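Local atomic coordinates of protease Do-like 2, chloroplastic (Arabidopsis thaliana, PDB entry 4FLN), a protein that acts as a chloroplast serine protease that makes the primary cut in the photodamaged D1 protein of photosystem II in plants. Residues L86-H91 with D122-S127; H91-D96 with A112-R117. One frame throughout, in Å; residues are numbered along the deposited sequence.

Contact 1 (L86-H91 with D122-S127); sequences LLTNAH and DIALLS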
loop_
_atom_site.group_PDB
_atom_site.type_symbol
_atom_site.label_atom_id
_atom_site.label_comp_id
_atom_site.label_asym_id
_atom_site.label_seq_id
_atom_site.Cartn_x
_atom_site.Cartn_y
_atom_site.Cartn_z
ATOM N N LEU B 86 19.128 -41.162 -5.663
ATOM C CA LEU B 86 19.042 -39.942 -4.864
ATOM C C LEU B 86 17.586 -39.522 -4.680
ATOM O O LEU B 86 16.793 -39.552 -5.618
ATOM C CB LEU B 86 19.814 -38.800 -5.530
ATOM C CG LEU B 86 21.322 -38.995 -5.616
ATOM C CD1 LEU B 86 21.983 -37.800 -6.282
ATOM C CD2 LEU B 86 21.884 -39.229 -4.217
ATOM N N LEU B 87 17.241 -39.120 -3.469
ATOM C CA LEU B 87 15.880 -38.700 -3.167
ATOM C C LEU B 87 15.794 -37.183 -3.188
ATOM O O LEU B 87 16.710 -36.504 -2.742
ATOM C CB LEU B 87 15.487 -39.223 -1.784
ATOM C CG LEU B 87 14.009 -39.383 -1.450
ATOM C CD1 LEU B 87 13.236 -39.819 -2.672
ATOM C CD2 LEU B 87 13.865 -40.410 -0.343
ATOM N N THR B 88 14.697 -36.649 -3.703
ATOM C CA THR B 88 14.482 -35.206 -3.651
ATOM C C THR B 88 13.012 -34.826 -3.771
ATOM O O THR B 88 12.148 -35.683 -3.848
ATOM C CB THR B 88 15.299 -34.463 -4.727
ATOM O OG1 THR B 88 15.312 -33.063 -4.426
ATOM C CG2 THR B 88 14.700 -34.674 -6.112
ATOM N N ASN B 89 12.727 -33.531 -3.754
ATOM C CA ASN B 89 11.379 -33.068 -4.032
ATOM C C ASN B 89 11.170 -33.029 -5.532
ATOM O O ASN B 89 12.114 -32.814 -6.289
ATOM C CB ASN B 89 11.134 -31.687 -3.437
ATOM C CG ASN B 89 10.954 -31.729 -1.948
ATOM O OD1 ASN B 89 11.642 -31.029 -1.206
ATOM N ND2 ASN B 89 10.035 -32.561 -1.493
ATOM N N ALA B 90 9.941 -33.246 -5.976
ATOM C CA ALA B 90 9.693 -33.228 -7.400
ATOM C C ALA B 90 9.813 -31.800 -7.929
ATOM O O ALA B 90 10.285 -31.580 -9.038
ATOM C CB ALA B 90 8.353 -33.819 -7.703
ATOM N N HIS B 91 9.418 -30.827 -7.116
ATOM C CA HIS B 91 9.452 -29.431 -7.540
ATOM C C HIS B 91 10.883 -28.939 -7.777
ATOM O O HIS B 91 11.104 -27.992 -8.532
ATOM C CB HIS B 91 8.676 -28.517 -6.578
ATOM C CG HIS B 91 9.468 -28.050 -5.391
ATOM N ND1 HIS B 91 9.168 -28.425 -4.099
ATOM C CD2 HIS B 91 10.532 -27.215 -5.301
ATOM C CE1 HIS B 91 10.017 -27.850 -3.266
ATOM N NE2 HIS B 91 10.853 -27.107 -3.969
ATOM N N ASP B 122 5.048 -34.856 -3.926
ATOM C CA ASP B 122 6.269 -34.070 -4.151
ATOM C C ASP B 122 7.592 -34.794 -3.881
ATOM O O ASP B 122 8.431 -34.336 -3.106
ATOM C CB ASP B 122 6.232 -32.723 -3.423
ATOM C CG ASP B 122 7.305 -31.760 -3.930
ATOM O OD1 ASP B 122 7.756 -31.916 -5.087
ATOM O OD2 ASP B 122 7.698 -30.849 -3.172
ATOM N N ILE B 123 7.772 -35.926 -4.538
ATOM C CA ILE B 123 8.987 -36.705 -4.390
ATOM C C ILE B 123 9.560 -37.016 -5.767
ATOM O O ILE B 123 8.821 -37.191 -6.738
ATOM C CB ILE B 123 8.715 -38.024 -3.613
ATOM C CG1 ILE B 123 8.315 -37.724 -2.171
ATOM C CG2 ILE B 123 9.932 -38.945 -3.638
ATOM C CD1 ILE B 123 7.930 -38.954 -1.392
ATOM N N ALA B 124 10.882 -37.060 -5.861
ATOM C CA ALA B 124 11.513 -37.484 -7.096
ATOM C C ALA B 124 12.754 -38.286 -6.779
ATOM O O ALA B 124 13.447 -38.020 -5.796
ATOM C CB ALA B 124 11.841 -36.299 -7.982
ATOM N N LEU B 125 13.008 -39.294 -7.604
ATOM C CA LEU B 125 14.195 -40.104 -7.470
ATOM C C LEU B 125 15.132 -39.697 -8.588
ATOM O O LEU B 125 14.681 -39.341 -9.675
ATOM C CB LEU B 125 13.833 -41.577 -7.580
ATOM C CG LEU B 125 14.394 -42.483 -6.488
ATOM C CD1 LEU B 125 14.223 -41.833 -5.130
ATOM C CD2 LEU B 125 13.708 -43.840 -6.528
ATOM N N LEU B 126 16.431 -39.714 -8.320
ATOM C CA LEU B 126 17.409 -39.418 -9.356
ATOM C C LEU B 126 18.482 -40.500 -9.397
ATOM O O LEU B 126 18.831 -41.093 -8.364
ATOM C CB LEU B 126 18.069 -38.059 -9.120
ATOM C CG LEU B 126 17.244 -36.793 -8.908
ATOM C CD1 LEU B 126 18.175 -35.662 -8.519
ATOM C CD2 LEU B 126 16.461 -36.423 -10.146
ATOM N N SER B 127 19.004 -40.749 -10.593
ATOM C CA SER B 127 20.142 -41.651 -10.765
ATOM C C SER B 127 21.340 -40.804 -11.158
ATOM O O SER B 127 21.176 -39.716 -11.715
ATOM C CB SER B 127 19.863 -42.713 -11.837
ATOM O OG SER B 127 19.725 -42.128 -13.122
#
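His91 and Asp122, by similarity two members of the charge relay triad of this chymotrypsin-like protease, meet where two antiparallel barrel strands, 85-88 and 123-129, end and begin. His91 ND1 donates to the syn lone pair of Asp122 OD2 over 3.0 Å; the carboxylate approaches the imidazole at its edge, with the two planes 28° apart. The other oxygen turns to the backbone: His91 N reaches the syn lone pair of Asp122 OD1 at 2.8 Å, and Ala90 N adds a weak bond to the same atom. A first torsion of -165° sets the Asp122 carboxylate opposite the backbone N and brings it to the start of helix 90-93. The short acid suits this place, since one oxygen serves the ring and the other the chain that carries it. Asn89 ties down the backbone beside it, its ND2 bonding Asp122 O at 2.9 Å almost straight (171°) and in the amide plane. Replacing Asp122 by alanine would probably leave His91 ND1 and His91 N without their acceptors and the ring freer to turn. Farther along, Leu86 and Thr88 form hydrogen-bonded pairs with Leu126 and Ala124; Thr88 N donates to Ala124 O at 2.8 Å. Leu87 sends CD1 to Ile123 CG2 (3.6 Å) and Leu125, apolar branches suited to a face that helix 233-246 covers. Thr88 OG1 instead bonds Ser77 O. Bonding to both backbone and ring fixes the carboxylate's rotation, which is consistent with holding the imidazole oriented toward neighbouring Ser200.

Contact 2 (H91-D96 with A112-R117); sequences HCVEHD and AKVLVR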
loop_
_atom_site.group_PDB
_atom_site.type_symbol
_atom_site.label_atom_id
_atom_site.label_comp_id
_atom_site.label_asym_id
_atom_site.label_seq_id
_atom_site.Cartn_x
_atom_site.Cartn_y
_atom_site.Cartn_z
ATOM N N HIS B 91 9.418 -30.827 -7.116
ATOM C CA HIS B 91 9.452 -29.431 -7.540
ATOM C C HIS B 91 10.883 -28.939 -7.777
ATOM O O HIS B 91 11.104 -27.992 -8.532
ATOM C CB HIS B 91 8.676 -28.517 -6.578
ATOM C CG HIS B 91 9.468 -28.050 -5.391
ATOM N ND1 HIS B 91 9.168 -28.425 -4.099
ATOM C CD2 HIS B 91 10.532 -27.215 -5.301
ATOM C CE1 HIS B 91 10.017 -27.850 -3.266
ATOM N NE2 HIS B 91 10.853 -27.107 -3.969
ATOM N N CYS B 92 11.857 -29.597 -7.161
ATOM C CA CYS B 92 13.258 -29.271 -7.433
ATOM C C CYS B 92 13.634 -29.554 -8.894
ATOM O O CYS B 92 14.274 -28.732 -9.536
ATOM C CB CYS B 92 14.210 -30.021 -6.483
ATOM S SG CYS B 92 13.969 -29.655 -4.732
ATOM N N VAL B 93 13.253 -30.728 -9.391
ATOM C CA VAL B 93 13.573 -31.160 -10.748
ATOM C C VAL B 93 12.438 -30.927 -11.738
ATOM O O VAL B 93 12.501 -31.370 -12.879
ATOM C CB VAL B 93 13.946 -32.642 -10.790
ATOM C CG1 VAL B 93 15.255 -32.878 -10.059
ATOM C CG2 VAL B 93 12.823 -33.482 -10.202
ATOM N N GLU B 94 11.379 -30.272 -11.286
ATOM C CA GLU B 94 10.224 -30.019 -12.135
ATOM C C GLU B 94 10.607 -29.385 -13.482
ATOM O O GLU B 94 11.445 -28.486 -13.534
ATOM C CB GLU B 94 9.227 -29.141 -11.384
ATOM C CG GLU B 94 8.442 -28.198 -12.258
ATOM C CD GLU B 94 7.364 -27.463 -11.481
ATOM O OE1 GLU B 94 7.118 -26.268 -11.777
ATOM O OE2 GLU B 94 6.762 -28.087 -10.577
ATOM N N HIS B 95 9.988 -29.872 -14.559
ATOM C CA HIS B 95 10.273 -29.428 -15.932
ATOM C C HIS B 95 11.768 -29.395 -16.233
ATOM O O HIS B 95 12.270 -28.430 -16.813
ATOM C CB HIS B 95 9.678 -28.043 -16.214
ATOM C CG HIS B 95 8.183 -28.004 -16.214
ATOM N ND1 HIS B 95 7.455 -27.373 -15.228
ATOM C CD2 HIS B 95 7.276 -28.506 -17.087
ATOM C CE1 HIS B 95 6.165 -27.490 -15.490
ATOM N NE2 HIS B 95 6.028 -28.172 -16.613
ATOM N N ASP B 96 12.475 -30.456 -15.868
ATOM C CA ASP B 96 13.927 -30.423 -15.927
ATOM C C ASP B 96 14.466 -30.390 -17.355
ATOM O O ASP B 96 14.207 -31.288 -18.156
ATOM C CB ASP B 96 14.519 -31.615 -15.155
ATOM C CG ASP B 96 14.218 -32.954 -15.809
ATOM O OD1 ASP B 96 13.036 -33.358 -15.827
ATOM O OD2 ASP B 96 15.171 -33.609 -16.295
ATOM N N ALA B 112 22.662 -35.663 -13.348
ATOM C CA ALA B 112 21.701 -36.625 -12.822
ATOM C C ALA B 112 20.472 -36.756 -13.699
ATOM O O ALA B 112 20.060 -35.804 -14.366
ATOM C CB ALA B 112 21.293 -36.247 -11.395
ATOM N N LYS B 113 19.887 -37.947 -13.681
ATOM C CA LYS B 113 18.674 -38.220 -14.440
ATOM C C LYS B 113 17.482 -38.430 -13.503
ATOM O O LYS B 113 17.625 -39.012 -12.426
ATOM C CB LYS B 113 18.882 -39.439 -15.336
ATOM N N VAL B 114 16.305 -37.978 -13.925
ATOM C CA VAL B 114 15.109 -38.140 -13.110
ATOM C C VAL B 114 14.398 -39.440 -13.465
ATOM O O VAL B 114 13.720 -39.531 -14.496
ATOM C CB VAL B 114 14.111 -37.009 -13.394
ATOM C CG1 VAL B 114 12.980 -37.019 -12.376
ATOM C CG2 VAL B 114 14.822 -35.676 -13.416
ATOM N N LEU B 115 14.500 -40.415 -12.565
ATOM C CA LEU B 115 13.914 -41.736 -12.761
ATOM C C LEU B 115 12.392 -41.694 -12.744
ATOM O O LEU B 115 11.734 -42.148 -13.683
ATOM C CB LEU B 115 14.392 -42.699 -11.673
ATOM C CG LEU B 115 15.873 -43.083 -11.644
ATOM C CD1 LEU B 115 16.125 -44.097 -10.543
ATOM C CD2 LEU B 115 16.312 -43.639 -12.986
ATOM N N VAL B 116 11.832 -41.175 -11.657
ATOM C CA VAL B 116 10.387 -41.133 -11.511
ATOM C C VAL B 116 9.985 -40.007 -10.578
ATOM O O VAL B 116 10.701 -39.696 -9.633
ATOM C CB VAL B 116 9.854 -42.488 -10.987
ATOM C CG1 VAL B 116 10.455 -42.814 -9.623
ATOM C CG2 VAL B 116 8.336 -42.494 -10.942
ATOM N N ARG B 117 8.844 -39.386 -10.837
ATOM C CA ARG B 117 8.420 -38.301 -9.973
ATOM C C ARG B 117 6.928 -38.316 -9.631
ATOM O O ARG B 117 6.083 -38.169 -10.508
ATOM C CB ARG B 117 8.815 -36.974 -10.614
ATOM C CG ARG B 117 8.183 -36.733 -11.956
ATOM C CD ARG B 117 8.793 -35.533 -12.645
ATOM N NE ARG B 117 9.999 -35.877 -13.393
ATOM C CZ ARG B 117 10.819 -34.983 -13.930
ATOM N NH1 ARG B 117 10.574 -33.687 -13.791
ATOM N NH2 ARG B 117 11.885 -35.382 -14.602
#
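Asp96 OD1 receives both terminal nitrogens of Arg117. The bond from Arg117 NH2 to Asp96 OD1 is the strong one, 2.6 Å long with an angle of 160° at the hydrogen, and it is the main bond of the salt bridge, to which Arg117 NH1 adds a weak one to the same oxygen at 3.2 Å. The carboxylate oxygen lies near the guanidinium plane, at the edge of that group, whereas NH2 comes to OD1 from above the carboxylate plane, the two flat groups being turned 36° apart. NH1 makes a further weak bond, to Val93 O at 3.1 Å, so the arginine joins the carbonyl at the end of helix 90-93 to the acid that opens the following strand. An arginine suits this place because its several N-H groups diverge and can serve a carboxylate and a carbonyl together, and because its chain is long enough to cross from strand to loop; the bend at chi3 (86°) turns the guanidinium toward Val93 and Asp96. In the fold, strand 110-118 runs between strands 96-102 and 123-129 in the first barrel of the chymotrypsin-like protease domain, and the turn at Glu94 and His95 leads from the short helix after strand 85-88 into strand 96-102. Beside the charged pair lies a small apolar patch. Val93 CB approaches Val114 CG2 at 4.1 Å, and Val93 CG2 stands over one face of the Arg117 guanidinium, offset toward the rim. The other side chain in this patch, Val114, also sets CG2 against Asp96 OD2 at 3.6 Å. Valine's two methyls let Val114 meet both Val93 and Asp96, and Val93 also packs on Ala124 and Leu126 of strand 123-129.

Contacts 1 and 2 share His91 and helix 90-93, and their centres lie about 6 Å apart. Strands 110-118 and 123-129, one from each contact, are consecutive in the chain and adjacent in the barrel, where Ser127 N lies 2.9 Å from Lys113 O and Leu125 O 3.1 Å from Leu115 N, both probable hydrogen bonds. Contact 1 holds the probable catalytic His91 and Asp122, with the side chain of Asn89 about 3 Å from that of Ser200. Contact 2 lies farther from Ser200: the side chain of Val93 is about 11 Å from that of the serine. Helix 90-93, which begins one residue before the histidine, meets strand 110-118 at its far end in contact 2, through Val93.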